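Local atomic coordinates of SH3 domain-containing protein (Dictyostelium discoideum, PDB entry 4NQI), a protein that remodels membranes through its inverse BAR (I-BAR) domain, the part described here, in osmoregulation, phagocytosis and cytokinesis, and probably binds phosphatidylinositol lipids. Residues R91-D94 and V95-L99; V98-E102 and F103-N107; D222-N225 and S226-Q229. All coordinates share one frame; numbering follows the deposited sequence.

How the contacts relate
In this elongated, almost wholly helical I-BAR dimer, three local contacts illustrate how one backbone pattern is adjusted to its place. Contacts 1 and 2 share Val98 and Leu99 on helix 72-140, their centres about 11 Å apart. Each pairs a face buried against helices 15-64 and 152-224 with an exposed one, contact 1 with regular i to i+4 bonds and a surface ion pair, contact 2 with a widened turn followed by a kink at a proline. Contact 3, its centre about 48 Å from that of contact 2, is a surface contact where helix 152-224 runs out, and polar side chains join backbone N-H groups in bonding the last carbonyls.

Contact 1 (R91-D94 and V95-L99); sequences RRDD and VAKVL
Val95 meets the preceding turn through its backbone N, which donates to Arg91 O at 3.0 Å, and through its methyls. Val95 CG1 stands anti to the backbone N (chi1 166°), which leaves Val95 CG2 beside that nitrogen and 3.3 Å from Arg91 O. The same side chain packs on Phe198 of helix 152-224, on the buried side of the bundle. Ala96 repeats the backbone bond one residue on, to Arg92 O, with its CB against Asp93 O; the side chain also touches Gln46 of helix 15-64. The guanidinium of Arg92, by contrast, turns back to a salt bridge with Glu89, and the arginine also packs on Tyr45 of the second subunit. Lys97 holds Asp93 twice. Its N donates to Asp93 O with an N-H...O angle of 156°, and its side chain, bent at every torsion beyond CB, passes CG within 3.2 Å of that same oxygen before curling back. The ammonium NZ then reaches Asp93 OD2 at 2.8 Å, a salt bridge whose hydrogen bond is weak; OD1 is farther, at 3.6 Å. Val98 closes the series with N on Asp94 O and CG2 beside it. The ion pair lies on the helix flank, where Asp93 also touches Gln50 and Ser53 of helix 15-64 and Lys97 is exposed, so the attraction is probably mainly electrostatic, held through one carboxylate oxygen and likely to be softened by solvent.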
ATOM      1  N   ARG B  91      -3.438   7.919   5.925  1.00 44.53           N
ATOM      2  CA  ARG B  91      -2.588   7.039   6.722  1.00 46.90           C
ATOM      3  C   ARG B  91      -1.441   6.442   5.910  1.00 47.55           C
ATOM      4  O   ARG B  91      -0.391   6.112   6.466  1.00 45.41           O
ATOM      5  CB  ARG B  91      -3.416   5.929   7.374  1.00 47.50           C
ATOM      6  CG  ARG B  91      -4.509   6.445   8.303  1.00 53.97           C
ATOM      7  CD  ARG B  91      -5.257   5.307   8.985  1.00 66.39           C
ATOM      8  NE  ARG B  91      -6.595   5.715   9.411  1.00 74.52           N
ATOM      9  CZ  ARG B  91      -7.125   5.446  10.601  1.00 82.11           C
ATOM     10  NH1 ARG B  91      -6.435   4.765  11.505  1.00 82.70           N
ATOM     11  NH2 ARG B  91      -8.353   5.862  10.886  1.00 86.49           N
ATOM     12  N   ARG B  92      -1.637   6.298   4.600  1.00 46.55           N
ATOM     13  CA  ARG B  92      -0.554   5.847   3.733  1.00 44.35           C
ATOM     14  C   ARG B  92       0.535   6.910   3.705  1.00 47.64           C
ATOM     15  O   ARG B  92       1.725   6.593   3.696  1.00 45.92           O
ATOM     16  CB  ARG B  92      -1.045   5.569   2.310  1.00 46.50           C
ATOM     17  CG  ARG B  92       0.024   4.937   1.419  1.00 48.92           C
ATOM     18  CD  ARG B  92      -0.326   5.012  -0.062  1.00 47.14           C
ATOM     19  NE  ARG B  92      -1.679   4.535  -0.334  1.00 54.02           N
ATOM     20  CZ  ARG B  92      -2.007   3.254  -0.470  1.00 53.14           C
ATOM     21  NH1 ARG B  92      -1.080   2.311  -0.353  1.00 46.21           N
ATOM     22  NH2 ARG B  92      -3.265   2.914  -0.717  1.00 50.62           N
ATOM     23  N   ASP B  93       0.119   8.174   3.699  1.00 47.12           N
ATOM     24  CA  ASP B  93       1.057   9.288   3.748  1.00 49.75           C
ATOM     25  C   ASP B  93       1.895   9.234   5.028  1.00 50.02           C
ATOM     26  O   ASP B  93       3.116   9.422   4.988  1.00 41.13           O
ATOM     27  CB  ASP B  93       0.314  10.620   3.643  1.00 47.10           C
ATOM     28  CG  ASP B  93       1.245  11.812   3.674  1.00 56.79           C
ATOM     29  OD1 ASP B  93       2.024  11.987   2.712  1.00 58.49           O
ATOM     30  OD2 ASP B  93       1.192  12.584   4.657  1.00 62.51           O
ATOM     31  N   ASP B  94       1.239   8.959   6.153  1.00 52.60           N
ATOM     32  CA  ASP B  94       1.929   8.826   7.434  1.00 51.05           C
ATOM     33  C   ASP B  94       2.926   7.670   7.412  1.00 49.07           C
ATOM     34  O   ASP B  94       3.994   7.748   8.022  1.00 51.22           O
ATOM     35  CB  ASP B  94       0.922   8.634   8.570  1.00 55.96           C
ATOM     36  CG  ASP B  94       0.080   9.874   8.821  1.00 63.72           C
ATOM     37  OD1 ASP B  94       0.489  10.976   8.393  1.00 64.69           O
ATOM     38  OD2 ASP B  94      -0.989   9.745   9.455  1.00 67.84           O
ATOM     39  N   VAL B  95       2.567   6.598   6.709  1.00 43.46           N
ATOM     40  CA  VAL B  95       3.466   5.464   6.518  1.00 39.29           C
ATOM     41  C   VAL B  95       4.729   5.900   5.772  1.00 41.79           C
ATOM     42  O   VAL B  95       5.846   5.567   6.171  1.00 39.62           O
ATOM     43  CB  VAL B  95       2.767   4.312   5.767  1.00 40.86           C
ATOM     44  CG1 VAL B  95       3.776   3.289   5.275  1.00 43.79           C
ATOM     45  CG2 VAL B  95       1.729   3.648   6.663  1.00 38.79           C
ATOM     46  N   ALA B  96       4.545   6.666   4.699  1.00 40.01           N
ATOM     47  CA  ALA B  96       5.670   7.193   3.928  1.00 46.10           C
ATOM     48  C   ALA B  96       6.585   8.062   4.794  1.00 50.07           C
ATOM     49  O   ALA B  96       7.813   7.978   4.696  1.00 55.90           O
ATOM     50  CB  ALA B  96       5.165   7.982   2.733  1.00 42.99           C
ATOM     51  N   LYS B  97       5.975   8.890   5.641  1.00 46.35           N
ATOM     52  CA  LYS B  97       6.710   9.768   6.550  1.00 51.00           C
ATOM     53  C   LYS B  97       7.564   8.971   7.540  1.00 47.30           C
ATOM     54  O   LYS B  97       8.677   9.381   7.873  1.00 43.34           O
ATOM     55  CB  LYS B  97       5.738  10.663   7.324  1.00 54.54           C
ATOM     56  CG  LYS B  97       4.870  11.584   6.465  1.00 62.15           C
ATOM     57  CD  LYS B  97       5.620  12.836   6.035  1.00 67.27           C
ATOM     58  CE  LYS B  97       4.750  14.083   6.173  1.00 69.54           C
ATOM     59  NZ  LYS B  97       3.511  14.023   5.348  1.00 71.37           N
ATOM     60  N   VAL B  98       7.034   7.843   8.011  1.00 48.28           N
ATOM     61  CA  VAL B  98       7.756   6.967   8.935  1.00 44.78           C
ATOM     62  C   VAL B  98       9.003   6.382   8.274  1.00 44.02           C
ATOM     63  O   VAL B  98      10.081   6.372   8.869  1.00 49.75           O
ATOM     64  CB  VAL B  98       6.851   5.829   9.460  1.00 41.87           C
ATOM     65  CG1 VAL B  98       7.678   4.747  10.142  1.00 42.49           C
ATOM     66  CG2 VAL B  98       5.801   6.380  10.419  1.00 34.58           C
ATOM     67  N   LEU B  99       8.849   5.899   7.044  1.00 39.74           N
ATOM     68  CA  LEU B  99       9.973   5.378   6.269  1.00 39.43           C
ATOM     69  C   LEU B  99      11.051   6.446   6.095  1.00 43.76           C
ATOM     70  O   LEU B  99      12.245   6.144   6.123  1.00 47.01           O
ATOM     71  CB  LEU B  99       9.494   4.886   4.900  1.00 47.28           C
ATOM     72  CG  LEU B  99      10.566   4.298   3.977  1.00 49.34           C
ATOM     73  CD1 LEU B  99      11.176   3.048   4.589  1.00 44.09           C
ATOM     74  CD2 LEU B  99      10.007   3.997   2.590  1.00 43.84           C
TER

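Contact 2 (V98-E102 and F103-N107); sequences VLLNE and FITPN
Ile104 reaches back over the preceding turn, and its side chain can be followed outward. Its CB sits 3.6 Å from Leu100 O and equally near Leu99 O. There the chain forks: CG1, anti to the carbonyl carbon (chi1 -70°), passes 3.4 Å from Leu99 O, whereas CG2 meets Leu100 CD1 at 4.0 Å. The tip, CD1, comes 3.7 Å from Leu99 O and lies near Leu100 CA and Leu99 CG, slanting across both leucines. Beneath this packing the backbone departs from the alpha-helical pattern. Ile104 N donates to Leu99 O almost straight, at 175°, and Thr105 N likewise to Leu100 O: both are i to i+5 bonds, the signature of a pi-type turn, here in one of the three long helices of the I-BAR subunit, while Phe103 N keeps a weak i to i+4 bond to Leu99 O. Thr105 OG1 adds a second donor to Leu100 O at 3.2 Å, from above the carbonyl plane, so that one oxygen is gripped twice. Pro106 has no N-H to offer, and the helix kinks here; its ring instead presses CG to within 3.1 Å of Asn101 O. On the buried side Leu99 CD1 lies 3.9 Å from Phe103 CD2, the side chains running alongside each other. The Phe103 ring continues into an aromatic cluster on helix 152-224, edge-to-face with Phe195 and touching Phe191.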
ATOM      1  N   VAL B  98       7.034   7.843   8.011  1.00 48.28           N
ATOM      2  CA  VAL B  98       7.756   6.967   8.935  1.00 44.78           C
ATOM      3  C   VAL B  98       9.003   6.382   8.274  1.00 44.02           C
ATOM      4  O   VAL B  98      10.081   6.372   8.869  1.00 49.75           O
ATOM      5  CB  VAL B  98       6.851   5.829   9.460  1.00 41.87           C
ATOM      6  CG1 VAL B  98       7.678   4.747  10.142  1.00 42.49           C
ATOM      7  CG2 VAL B  98       5.801   6.380  10.419  1.00 34.58           C
ATOM      8  N   LEU B  99       8.849   5.899   7.044  1.00 39.74           N
ATOM      9  CA  LEU B  99       9.973   5.378   6.269  1.00 39.43           C
ATOM     10  C   LEU B  99      11.051   6.446   6.095  1.00 43.76           C
ATOM     11  O   LEU B  99      12.245   6.144   6.123  1.00 47.01           O
ATOM     12  CB  LEU B  99       9.494   4.886   4.900  1.00 47.28           C
ATOM     13  CG  LEU B  99      10.566   4.298   3.977  1.00 49.34           C
ATOM     14  CD1 LEU B  99      11.176   3.048   4.589  1.00 44.09           C
ATOM     15  CD2 LEU B  99      10.007   3.997   2.590  1.00 43.84           C
ATOM     16  N   LEU B 100      10.621   7.695   5.928  1.00 44.46           N
ATOM     17  CA  LEU B 100      11.548   8.812   5.763  1.00 46.09           C
ATOM     18  C   LEU B 100      12.203   9.212   7.083  1.00 48.09           C
ATOM     19  O   LEU B 100      13.419   9.403   7.146  1.00 47.56           O
ATOM     20  CB  LEU B 100      10.828  10.023   5.158  1.00 41.16           C
ATOM     21  CG  LEU B 100      11.687  11.275   4.955  1.00 41.98           C
ATOM     22  CD1 LEU B 100      12.738  11.034   3.887  1.00 40.87           C
ATOM     23  CD2 LEU B 100      10.841  12.498   4.610  1.00 42.11           C
ATOM     24  N   ASN B 101      11.392   9.343   8.132  1.00 51.26           N
ATOM     25  CA  ASN B 101      11.867   9.839   9.423  1.00 49.42           C
ATOM     26  C   ASN B 101      12.545   8.780  10.292  1.00 52.83           C
ATOM     27  O   ASN B 101      13.463   9.092  11.049  1.00 51.54           O
ATOM     28  CB  ASN B 101      10.712  10.474  10.205  1.00 45.00           C
ATOM     29  CG  ASN B 101      10.125  11.687   9.506  1.00 53.85           C
ATOM     30  OD1 ASN B 101      10.838  12.447   8.848  1.00 55.22           O
ATOM     31  ND2 ASN B 101       8.816  11.876   9.650  1.00 54.54           N
ATOM     32  N   GLU B 102      12.086   7.534  10.185  1.00 50.03           N
ATOM     33  CA  GLU B 102      12.554   6.461  11.062  1.00 50.87           C
ATOM     34  C   GLU B 102      13.603   5.552  10.419  1.00 52.13           C
ATOM     35  O   GLU B 102      14.326   4.846  11.125  1.00 55.40           O
ATOM     36  CB  GLU B 102      11.377   5.617  11.562  1.00 58.49           C
ATOM     37  CG  GLU B 102      10.247   6.415  12.206  1.00 70.27           C
ATOM     38  CD  GLU B 102      10.543   6.797  13.642  1.00 80.62           C
ATOM     39  OE1 GLU B 102      11.630   6.437  14.145  1.00 84.81           O
ATOM     40  OE2 GLU B 102       9.687   7.455  14.271  1.00 83.20           O
ATOM     41  N   PHE B 103      13.685   5.558   9.089  1.00 55.37           N
ATOM     42  CA  PHE B 103      14.700   4.763   8.391  1.00 52.90           C
ATOM     43  C   PHE B 103      15.685   5.586   7.557  1.00 53.40           C
ATOM     44  O   PHE B 103      16.882   5.608   7.845  1.00 58.25           O
ATOM     45  CB  PHE B 103      14.063   3.691   7.501  1.00 45.41           C
ATOM     46  CG  PHE B 103      15.056   2.969   6.632  1.00 46.35           C
ATOM     47  CD1 PHE B 103      16.038   2.171   7.200  1.00 46.59           C
ATOM     48  CD2 PHE B 103      15.015   3.093   5.252  1.00 46.31           C
ATOM     49  CE1 PHE B 103      16.961   1.507   6.406  1.00 50.43           C
ATOM     50  CE2 PHE B 103      15.932   2.430   4.453  1.00 51.76           C
ATOM     51  CZ  PHE B 103      16.907   1.637   5.033  1.00 55.44           C
ATOM     52  N   ILE B 104      15.171   6.242   6.518  1.00 56.84           N
ATOM     53  CA  ILE B 104      15.999   6.939   5.529  1.00 59.19           C
ATOM     54  C   ILE B 104      17.002   7.927   6.133  1.00 60.04           C
ATOM     55  O   ILE B 104      18.211   7.777   5.949  1.00 58.48           O
ATOM     56  CB  ILE B 104      15.126   7.647   4.467  1.00 56.43           C
ATOM     57  CG1 ILE B 104      14.449   6.609   3.570  1.00 52.22           C
ATOM     58  CG2 ILE B 104      15.961   8.607   3.630  1.00 54.67           C
ATOM     59  CD1 ILE B 104      13.306   7.164   2.748  1.00 45.67           C
ATOM     60  N   THR B 105      16.500   8.926   6.853  1.00 56.61           N
ATOM     61  CA  THR B 105      17.368   9.922   7.486  1.00 54.37           C
ATOM     62  C   THR B 105      18.279   9.350   8.595  1.00 53.65           C
ATOM     63  O   THR B 105      19.474   9.650   8.619  1.00 56.74           O
ATOM     64  CB  THR B 105      16.569  11.152   8.000  1.00 60.07           C
ATOM     65  OG1 THR B 105      15.673  11.610   6.977  1.00 60.54           O
ATOM     66  CG2 THR B 105      17.508  12.280   8.388  1.00 53.54           C
ATOM     67  N   PRO B 106      17.729   8.529   9.515  1.00 50.50           N
ATOM     68  CA  PRO B 106      18.618   7.989  10.555  1.00 55.22           C
ATOM     69  C   PRO B 106      19.673   7.000  10.047  1.00 58.30           C
ATOM     70  O   PRO B 106      20.754   6.943  10.633  1.00 59.42           O
ATOM     71  CB  PRO B 106      17.653   7.273  11.505  1.00 56.13           C
ATOM     72  CG  PRO B 106      16.337   7.916  11.266  1.00 53.54           C
ATOM     73  CD  PRO B 106      16.316   8.230   9.807  1.00 50.89           C
ATOM     74  N   ASN B 107      19.378   6.233   9.001  1.00 59.35           N
ATOM     75  CA  ASN B 107      20.360   5.273   8.491  1.00 59.88           C
ATOM     76  C   ASN B 107      21.395   5.936   7.585  1.00 58.32           C
ATOM     77  O   ASN B 107      22.535   5.475   7.493  1.00 57.79           O
ATOM     78  CB  ASN B 107      19.682   4.103   7.773  1.00 61.24           C
ATOM     79  CG  ASN B 107      20.538   2.846   7.768  1.00 58.34           C
ATOM     80  OD1 ASN B 107      21.090   2.457   6.736  1.00 56.40           O
ATOM     81  ND2 ASN B 107      20.656   2.207   8.930  1.00 51.59           N
TER

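Contact 3 (D222-N225 and S226-Q229); sequences DLIN and SQSQ
Gln227 folds its side chain back onto Ile224 O, one of three carbonyls of residues 222-225 that are bonded here. Its amide NE2 donates to that oxygen at 3.0 Å with an N-H...O angle of 156°, the acceptor lying close to the amide plane. The backbone N of Gln227 adds a weak bond to the same atom. CG takes the position between backbone N and carbonyl carbon (chi1 63°), which brings it within 3.3 Å of Ile224 O and lets the extended chain beyond run alongside that oxygen, NE2 ending 3.9 Å from Ile224 CG2. Cutting the side chain back to an alanine here would probably leave Ile224 O with the weak backbone bond as its one partner from residues 226-229. One step back, Ser226 OG donates to Asp222 O at 3.2 Å, nearly in line with the C=O, while Ser226 N bonds to Leu223 O from well above the carbonyl plane. Together these bonds close helix 152-224 at its C-terminal end: the chain leaves it through two overlapping type I beta turns, Ile224 to Gln227 and Ser226 to Gln229. A water links the two turns, donating to Asn225 O at 2.8 Å and accepting from Ser228 N. Farther out, the second I-BAR subunit lies against this exit, its Asn196 packing on Ile224 and its Arg186 on Gln227, while Leu223 packs both on Leu192 of that subunit and on Phe74 of helix 72-140.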
ATOM      1  N   ASP B 222     -25.635  -4.824   0.487  1.00 52.54           N
ATOM      2  CA  ASP B 222     -27.024  -4.574   0.850  1.00 54.89           C
ATOM      3  C   ASP B 222     -27.660  -3.596  -0.138  1.00 57.41           C
ATOM      4  O   ASP B 222     -28.832  -3.732  -0.494  1.00 60.80           O
ATOM      5  CB  ASP B 222     -27.111  -4.027   2.276  1.00 60.82           C
ATOM      6  CG  ASP B 222     -28.538  -3.940   2.783  1.00 73.61           C
ATOM      7  OD1 ASP B 222     -29.172  -5.003   2.952  1.00 73.31           O
ATOM      8  OD2 ASP B 222     -29.023  -2.813   3.020  1.00 80.96           O
ATOM      9  N   LEU B 223     -26.874  -2.616  -0.578  1.00 51.68           N
ATOM     10  CA  LEU B 223     -27.325  -1.641  -1.570  1.00 50.58           C
ATOM     11  C   LEU B 223     -27.574  -2.296  -2.929  1.00 45.55           C
ATOM     12  O   LEU B 223     -28.597  -2.046  -3.569  1.00 39.57           O
ATOM     13  CB  LEU B 223     -26.296  -0.517  -1.723  1.00 47.65           C
ATOM     14  CG  LEU B 223     -26.395   0.682  -0.780  1.00 44.19           C
ATOM     15  CD1 LEU B 223     -25.283   1.681  -1.062  1.00 43.38           C
ATOM     16  CD2 LEU B 223     -27.747   1.353  -0.920  1.00 42.22           C
ATOM     17  N   ILE B 224     -26.627  -3.127  -3.361  1.00 42.84           N
ATOM     18  CA  ILE B 224     -26.720  -3.834  -4.637  1.00 42.80           C
ATOM     19  C   ILE B 224     -27.918  -4.792  -4.671  1.00 56.38           C
ATOM     20  O   ILE B 224     -28.658  -4.838  -5.656  1.00 58.53           O
ATOM     21  CB  ILE B 224     -25.408  -4.596  -4.939  1.00 37.86           C
ATOM     22  CG1 ILE B 224     -24.278  -3.607  -5.255  1.00 40.77           C
ATOM     23  CG2 ILE B 224     -25.592  -5.566  -6.095  1.00 32.99           C
ATOM     24  CD1 ILE B 224     -22.880  -4.213  -5.174  1.00 46.03           C
ATOM     25  N   ASN B 225     -28.110  -5.540  -3.586  1.00 61.41           N
ATOM     26  CA  ASN B 225     -29.224  -6.484  -3.489  1.00 64.29           C
ATOM     27  C   ASN B 225     -30.603  -5.812  -3.422  1.00 64.76           C
ATOM     28  O   ASN B 225     -31.628  -6.483  -3.543  1.00 69.63           O
ATOM     29  CB  ASN B 225     -29.042  -7.420  -2.284  1.00 61.48           C
ATOM     30  CG  ASN B 225     -27.901  -8.410  -2.470  1.00 61.78           C
ATOM     31  OD1 ASN B 225     -27.929  -9.248  -3.374  1.00 65.75           O
ATOM     32  ND2 ASN B 225     -26.902  -8.332  -1.597  1.00 59.61           N
ATOM     33  N   SER B 226     -30.622  -4.493  -3.233  1.00 65.49           N
ATOM     34  CA  SER B 226     -31.873  -3.745  -3.100  1.00 68.99           C
ATOM     35  C   SER B 226     -32.142  -2.809  -4.279  1.00 67.78           C
ATOM     36  O   SER B 226     -32.947  -1.881  -4.164  1.00 64.25           O
ATOM     37  CB  SER B 226     -31.876  -2.931  -1.800  1.00 72.41           C
ATOM     38  OG  SER B 226     -32.005  -3.765  -0.662  1.00 72.33           O
ATOM     39  N   GLN B 227     -31.480  -3.050  -5.407  1.00 67.71           N
ATOM     40  CA  GLN B 227     -31.604  -2.162  -6.563  1.00 65.74           C
ATOM     41  C   GLN B 227     -32.987  -2.192  -7.224  1.00 65.27           C
ATOM     42  O   GLN B 227     -33.374  -1.236  -7.894  1.00 70.53           O
ATOM     43  CB  GLN B 227     -30.508  -2.455  -7.598  1.00 57.62           C
ATOM     44  CG  GLN B 227     -30.561  -3.852  -8.205  1.00 48.81           C
ATOM     45  CD  GLN B 227     -29.406  -4.119  -9.152  1.00 51.71           C
ATOM     46  OE1 GLN B 227     -29.448  -3.742 -10.325  1.00 54.54           O
ATOM     47  NE2 GLN B 227     -28.366  -4.778  -8.646  1.00 46.26           N
ATOM     48  N   SER B 228     -33.733  -3.277  -7.026  1.00 63.39           N
ATOM     49  CA  SER B 228     -35.038  -3.432  -7.672  1.00 59.44           C
ATOM     50  C   SER B 228     -36.219  -2.910  -6.852  1.00 60.58           C
ATOM     51  O   SER B 228     -37.344  -2.847  -7.355  1.00 60.36           O
ATOM     52  CB  SER B 228     -35.283  -4.893  -8.062  1.00 55.41           C
ATOM     53  OG  SER B 228     -34.551  -5.239  -9.223  1.00 60.49           O
ATOM     54  N   GLN B 229     -35.976  -2.538  -5.600  1.00 60.00           N
ATOM     55  CA  GLN B 229     -37.060  -2.020  -4.772  1.00 63.73           C
ATOM     56  C   GLN B 229     -37.005  -0.503  -4.608  1.00 65.59           C
ATOM     57  O   GLN B 229     -35.948   0.072  -4.330  1.00 62.28           O
ATOM     58  CB  GLN B 229     -37.098  -2.708  -3.403  1.00 63.60           C
ATOM     59  CG  GLN B 229     -35.877  -2.467  -2.532  1.00 64.56           C
ATOM     60  CD  GLN B 229     -36.160  -2.734  -1.066  0.29 66.89           C
ATOM     61  OE1 GLN B 229     -37.274  -3.111  -0.695  0.91 67.88           O
ATOM     62  NE2 GLN B 229     -35.154  -2.535  -0.223  0.84 67.12           N
TER
HETATM   63  O   HOH W   1     -33.558  -5.726  -5.397  1.00 61.37           O